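PDB 3TEF: Iron(III) ABC transporter, periplasmic iron-compound-binding protein from Vibrio cholerae, which probably binds iron-loaded catecholate siderophores in the periplasm and delivers them to an ABC transporter for iron uptake. Local coordinates for residues Ile6-Pro19 / Trp121-Ala133. Residues are numbered along the deposited sequence; the frame is centred on the assembly and turned at random.
Sequences IEHRLGKTTLEQKP and WRNLGKVFAIEPA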
loop_
_atom_site.group_PDB
_atom_site.type_symbol
_atom_site.label_atom_id
_atom_site.label_comp_id
_atom_site.label_asym_id
_atom_site.label_seq_id
_atom_site.Cartn_x
_atom_site.Cartn_y
_atom_site.Cartn_z
ATOM N N ILE A 6 -9.747 17.966 7.060
ATOM C CA ILE A 6 -9.530 16.685 6.417
ATOM C C ILE A 6 -9.953 15.554 7.332
ATOM O O ILE A 6 -9.490 15.468 8.473
ATOM C CB ILE A 6 -8.034 16.484 6.106
ATOM C CG1 ILE A 6 -7.518 17.616 5.214
ATOM C CG2 ILE A 6 -7.804 15.117 5.480
ATOM C CD1 ILE A 6 -8.240 17.711 3.874
ATOM N N GLU A 7 -10.810 14.674 6.817
ATOM C CA GLU A 7 -11.246 13.496 7.556
ATOM C C GLU A 7 -10.414 12.284 7.153
ATOM O O GLU A 7 -10.308 11.942 5.969
ATOM C CB GLU A 7 -12.734 13.226 7.302
ATOM C CG GLU A 7 -13.337 12.202 8.255
ATOM C CD GLU A 7 -14.831 12.397 8.453
ATOM O OE1 GLU A 7 -15.600 12.153 7.498
ATOM O OE2 GLU A 7 -15.233 12.798 9.568
ATOM N N HIS A 8 -9.806 11.634 8.140
ATOM C CA HIS A 8 -8.964 10.489 7.849
ATOM C C HIS A 8 -9.140 9.422 8.919
ATOM O O HIS A 8 -10.014 9.542 9.804
ATOM C CB HIS A 8 -7.496 10.928 7.764
ATOM C CG HIS A 8 -6.998 11.550 9.028
ATOM N ND1 HIS A 8 -7.023 12.910 9.247
ATOM C CD2 HIS A 8 -6.511 10.988 10.153
ATOM C CE1 HIS A 8 -6.559 13.162 10.457
ATOM N NE2 HIS A 8 -6.240 12.018 11.030
ATOM N N ARG A 9 -8.335 8.369 8.846
ATOM C CA ARG A 9 -8.529 7.235 9.748
ATOM C C ARG A 9 -8.472 7.631 11.215
ATOM O O ARG A 9 -9.189 7.066 12.047
ATOM C CB ARG A 9 -7.527 6.116 9.485
ATOM C CG ARG A 9 -7.822 4.895 10.333
ATOM C CD ARG A 9 -6.673 3.923 10.326
ATOM N NE ARG A 9 -6.543 3.227 9.051
ATOM C CZ ARG A 9 -5.692 2.229 8.859
ATOM N NH1 ARG A 9 -4.923 1.828 9.870
ATOM N NH2 ARG A 9 -5.620 1.623 7.681
ATOM N N LEU A 10 -7.626 8.602 11.540
ATOM C CA LEU A 10 -7.431 8.972 12.939
ATOM C C LEU A 10 -8.192 10.257 13.309
ATOM O O LEU A 10 -7.798 10.990 14.214
ATOM C CB LEU A 10 -5.930 9.097 13.263
ATOM C CG LEU A 10 -5.069 7.827 13.421
ATOM C CD1 LEU A 10 -4.725 7.513 14.868
ATOM C CD2 LEU A 10 -5.645 6.582 12.725
ATOM N N GLY A 11 -9.271 10.533 12.587
ATOM C CA GLY A 11 -10.142 11.639 12.942
ATOM C C GLY A 11 -10.117 12.789 11.961
ATOM O O GLY A 11 -9.926 12.581 10.760
ATOM N N LYS A 12 -10.322 13.998 12.476
ATOM C CA LYS A 12 -10.388 15.198 11.655
ATOM C C LYS A 12 -9.244 16.136 12.003
ATOM O O LYS A 12 -8.926 16.331 13.174
ATOM C CB LYS A 12 -11.730 15.916 11.861
ATOM C CG LYS A 12 -12.929 15.116 11.371
ATOM C CD LYS A 12 -14.233 15.784 11.779
ATOM C CE LYS A 12 -14.346 15.896 13.289
ATOM N NZ LYS A 12 -15.682 16.403 13.689
ATOM N N THR A 13 -8.627 16.706 10.971
ATOM C CA THR A 13 -7.547 17.657 11.152
ATOM C C THR A 13 -7.837 18.918 10.352
ATOM O O THR A 13 -8.144 18.846 9.162
ATOM C CB THR A 13 -6.214 17.064 10.663
ATOM O OG1 THR A 13 -5.914 15.892 11.437
ATOM C CG2 THR A 13 -5.091 18.079 10.799
ATOM N N THR A 14 -7.722 20.069 11.003
ATOM C CA THR A 14 -7.906 21.340 10.316
ATOM C C THR A 14 -6.573 22.073 10.194
ATOM O O THR A 14 -5.809 22.162 11.155
ATOM C CB THR A 14 -8.934 22.228 11.047
ATOM O OG1 THR A 14 -10.201 21.554 11.080
ATOM C CG2 THR A 14 -9.088 23.560 10.332
ATOM N N LEU A 15 -6.285 22.570 8.996
ATOM C CA LEU A 15 -5.075 23.343 8.768
ATOM C C LEU A 15 -5.269 24.292 7.597
ATOM O O LEU A 15 -6.131 24.082 6.740
ATOM C CB LEU A 15 -3.876 22.424 8.493
ATOM C CG LEU A 15 -3.914 21.690 7.157
ATOM C CD1 LEU A 15 -2.497 21.313 6.704
ATOM C CD2 LEU A 15 -4.820 20.471 7.241
ATOM N N GLU A 16 -4.461 25.339 7.571
ATOM C CA GLU A 16 -4.414 26.246 6.436
ATOM C C GLU A 16 -3.927 25.539 5.167
ATOM O O GLU A 16 -2.975 24.753 5.198
ATOM C CB GLU A 16 -3.509 27.424 6.775
ATOM C CG GLU A 16 -3.275 28.393 5.632
ATOM C CD GLU A 16 -2.453 29.593 6.068
ATOM O OE1 GLU A 16 -2.723 30.124 7.168
ATOM O OE2 GLU A 16 -1.533 29.990 5.318
ATOM N N GLN A 17 -4.581 25.813 4.048
ATOM C CA GLN A 17 -4.168 25.229 2.775
ATOM C C GLN A 17 -2.724 25.538 2.395
ATOM O O GLN A 17 -2.149 26.548 2.815
ATOM C CB GLN A 17 -5.098 25.677 1.651
ATOM C CG GLN A 17 -6.200 24.697 1.350
ATOM C CD GLN A 17 -6.993 25.090 0.116
ATOM O OE1 GLN A 17 -7.313 24.249 -0.727
ATOM N NE2 GLN A 17 -7.309 26.374 0.005
ATOM N N LYS A 18 -2.158 24.656 1.578
ATOM C CA LYS A 18 -0.804 24.806 1.052
ATOM C C LYS A 18 0.241 24.995 2.139
ATOM O O LYS A 18 0.957 25.997 2.159
ATOM C CB LYS A 18 -0.745 25.926 0.014
ATOM C CG LYS A 18 -1.505 25.564 -1.253
ATOM C CD LYS A 18 -2.503 26.635 -1.647
ATOM C CE LYS A 18 -1.823 27.748 -2.432
ATOM N NZ LYS A 18 -1.265 27.260 -3.728
ATOM N N PRO A 19 0.337 24.015 3.045
ATOM C CA PRO A 19 1.395 24.048 4.054
ATOM C C PRO A 19 2.752 24.007 3.365
ATOM O O PRO A 19 2.942 23.233 2.423
ATOM C CB PRO A 19 1.149 22.770 4.864
ATOM C CG PRO A 19 0.376 21.872 3.948
ATOM C CD PRO A 19 -0.486 22.797 3.139
ATOM N N TRP A 121 -6.132 10.504 -1.907
ATOM C CA TRP A 121 -5.607 11.441 -2.896
ATOM C C TRP A 121 -6.426 12.735 -2.894
ATOM O O TRP A 121 -5.871 13.828 -2.976
ATOM C CB TRP A 121 -5.567 10.833 -4.306
ATOM C CG TRP A 121 -4.741 9.577 -4.449
ATOM C CD1 TRP A 121 -3.967 8.968 -3.489
ATOM C CD2 TRP A 121 -4.624 8.775 -5.628
ATOM N NE1 TRP A 121 -3.380 7.836 -4.011
ATOM C CE2 TRP A 121 -3.774 7.692 -5.323
ATOM C CE3 TRP A 121 -5.167 8.866 -6.919
ATOM C CZ2 TRP A 121 -3.449 6.708 -6.260
ATOM C CZ3 TRP A 121 -4.846 7.884 -7.853
ATOM C CH2 TRP A 121 -4.001 6.821 -7.519
ATOM N N ARG A 122 -7.745 12.616 -2.773
ATOM C CA ARG A 122 -8.583 13.810 -2.694
ATOM C C ARG A 122 -8.233 14.663 -1.481
ATOM O O ARG A 122 -8.247 15.893 -1.559
ATOM C CB ARG A 122 -10.076 13.461 -2.744
ATOM C CG ARG A 122 -10.543 13.127 -4.166
ATOM C CD ARG A 122 -12.039 12.796 -4.262
ATOM N NE ARG A 122 -12.375 12.560 -5.664
ATOM C CZ ARG A 122 -12.792 11.400 -6.160
ATOM N NH1 ARG A 122 -12.956 10.355 -5.364
ATOM N NH2 ARG A 122 -13.048 11.292 -7.458
ATOM N N ASN A 123 -7.884 14.014 -0.371
ATOM C CA ASN A 123 -7.426 14.742 0.810
ATOM C C ASN A 123 -6.179 15.577 0.522
ATOM O O ASN A 123 -6.102 16.745 0.913
ATOM C CB ASN A 123 -7.162 13.790 1.981
ATOM C CG ASN A 123 -8.439 13.321 2.649
ATOM O OD1 ASN A 123 -9.516 13.854 2.397
ATOM N ND2 ASN A 123 -8.321 12.319 3.514
ATOM N N LEU A 124 -5.198 14.972 -0.144
ATOM C CA LEU A 124 -4.032 15.709 -0.616
ATOM C C LEU A 124 -4.436 16.863 -1.541
ATOM O O LEU A 124 -3.928 17.979 -1.414
ATOM C CB LEU A 124 -3.050 14.779 -1.343
ATOM C CG LEU A 124 -2.449 13.654 -0.506
ATOM C CD1 LEU A 124 -1.351 12.958 -1.320
ATOM C CD2 LEU A 124 -1.869 14.238 0.771
ATOM N N GLY A 125 -5.345 16.596 -2.472
ATOM C CA GLY A 125 -5.799 17.641 -3.377
ATOM C C GLY A 125 -6.327 18.858 -2.636
ATOM O O GLY A 125 -6.040 20.002 -3.013
ATOM N N LYS A 126 -7.096 18.613 -1.575
ATOM C CA LYS A 126 -7.660 19.689 -0.768
ATOM C C LYS A 126 -6.589 20.422 0.030
ATOM O O LYS A 126 -6.598 21.644 0.119
ATOM C CB LYS A 126 -8.759 19.157 0.163
ATOM C CG LYS A 126 -9.960 18.590 -0.588
ATOM C CD LYS A 126 -11.091 18.156 0.336
ATOM C CE LYS A 126 -10.796 16.822 1.018
ATOM N NZ LYS A 126 -11.981 16.313 1.790
ATOM N N VAL A 127 -5.661 19.676 0.612
ATOM C CA VAL A 127 -4.612 20.302 1.393
ATOM C C VAL A 127 -3.744 21.231 0.545
ATOM O O VAL A 127 -3.370 22.318 0.992
ATOM C CB VAL A 127 -3.727 19.239 2.073
ATOM C CG1 VAL A 127 -2.437 19.863 2.600
ATOM C CG2 VAL A 127 -4.521 18.555 3.188
ATOM N N PHE A 128 -3.418 20.803 -0.671
ATOM C CA PHE A 128 -2.492 21.567 -1.504
ATOM C C PHE A 128 -3.151 22.351 -2.632
ATOM O O PHE A 128 -2.463 22.922 -3.479
ATOM C CB PHE A 128 -1.379 20.653 -2.028
ATOM C CG PHE A 128 -0.555 20.058 -0.925
ATOM C CD1 PHE A 128 0.428 20.813 -0.298
ATOM C CD2 PHE A 128 -0.795 18.769 -0.478
ATOM C CE1 PHE A 128 1.181 20.282 0.747
ATOM C CE2 PHE A 128 -0.041 18.227 0.564
ATOM C CZ PHE A 128 0.940 18.992 1.178
ATOM N N ALA A 129 -4.478 22.392 -2.623
ATOM C CA ALA A 129 -5.226 23.079 -3.680
ATOM C C ALA A 129 -4.823 22.607 -5.080
ATOM O O ALA A 129 -4.589 23.414 -5.987
ATOM C CB ALA A 129 -5.052 24.592 -3.554
ATOM N N ILE A 130 -4.741 21.294 -5.255
ATOM C CA ILE A 130 -4.475 20.724 -6.568
ATOM C C ILE A 130 -5.554 19.727 -6.964
ATOM O O ILE A 130 -5.270 18.694 -7.572
ATOM C CB ILE A 130 -3.093 20.053 -6.641
ATOM C CG1 ILE A 130 -2.950 19.013 -5.529
ATOM C CG2 ILE A 130 -1.996 21.092 -6.533
ATOM C CD1 ILE A 130 -1.620 18.262 -5.557
ATOM N N GLU A 131 -6.798 20.047 -6.620
ATOM C CA GLU A 131 -7.927 19.173 -6.914
ATOM C C GLU A 131 -8.008 18.703 -8.379
ATOM O O GLU A 131 -8.289 17.531 -8.636
ATOM C CB GLU A 131 -9.245 19.854 -6.520
ATOM C CG GLU A 131 -9.369 20.166 -5.035
ATOM C CD GLU A 131 -8.828 21.540 -4.654
ATOM O OE1 GLU A 131 -7.992 22.106 -5.402
ATOM O OE2 GLU A 131 -9.249 22.052 -3.590
ATOM N N PRO A 132 -7.787 19.615 -9.346
ATOM C CA PRO A 132 -7.908 19.199 -10.753
ATOM C C PRO A 132 -6.916 18.103 -11.150
ATOM O O PRO A 132 -7.285 17.159 -11.863
ATOM C CB PRO A 132 -7.618 20.492 -11.530
ATOM C CG PRO A 132 -7.958 21.592 -10.568
ATOM C CD PRO A 132 -7.518 21.061 -9.228
ATOM N N ALA A 133 -5.673 18.228 -10.694
ATOM C CA ALA A 133 -4.652 17.232 -10.996
ATOM C C ALA A 133 -5.010 15.900 -10.360
ATOM O O ALA A 133 -4.821 14.836 -10.954
ATOM C CB ALA A 133 -3.297 17.701 -10.505
#
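Val127 sits between Ile6 and Pro19 and presents one methyl to each: Val127 CG2 lies 3.7 Å from Ile6 CG1, and Val127 CG1, placed anti to the backbone N (chi1 166°), lies 3.6 Å from Pro19 CD. Pro19 CG lies 3.7 Å from Phe128 CE1, while Val127 CG1 lies over one face of that ring, offset toward the rim. Ile6 CD1 rests against the aliphatic CE of Lys126, and Ile6 CG2 packs on the amide of Asn123, 3.4 Å from Asn123 CG. Leu82 and Ile103, from strands 82-85 and 102-104 of the parallel sheet, also touch Val127, and Leu82 touches Pro19 and Phe128 as well.

Two hydrogen bonds join the segments. Lys18 N meets Val127 O at 2.7 Å in a nearly straight bond (170° at the hydrogen), occupying a carbonyl of the last helical turn. About a turn earlier, Asn123 ND2 gives a longer one, 3.2 Å to Glu7 O, approaching from above the carbonyl plane; Gln119 binds the amide oxygen of Asn123 and helps orient the group.

The arrangement docks the N-terminal beta hairpin, turning through a type I turn at His8-Gly11, and the following residues 17-19 onto the end of helix 113-128, within the N-terminal lobe of a bilobal periplasmic binding protein of the solute-binding protein 8 family.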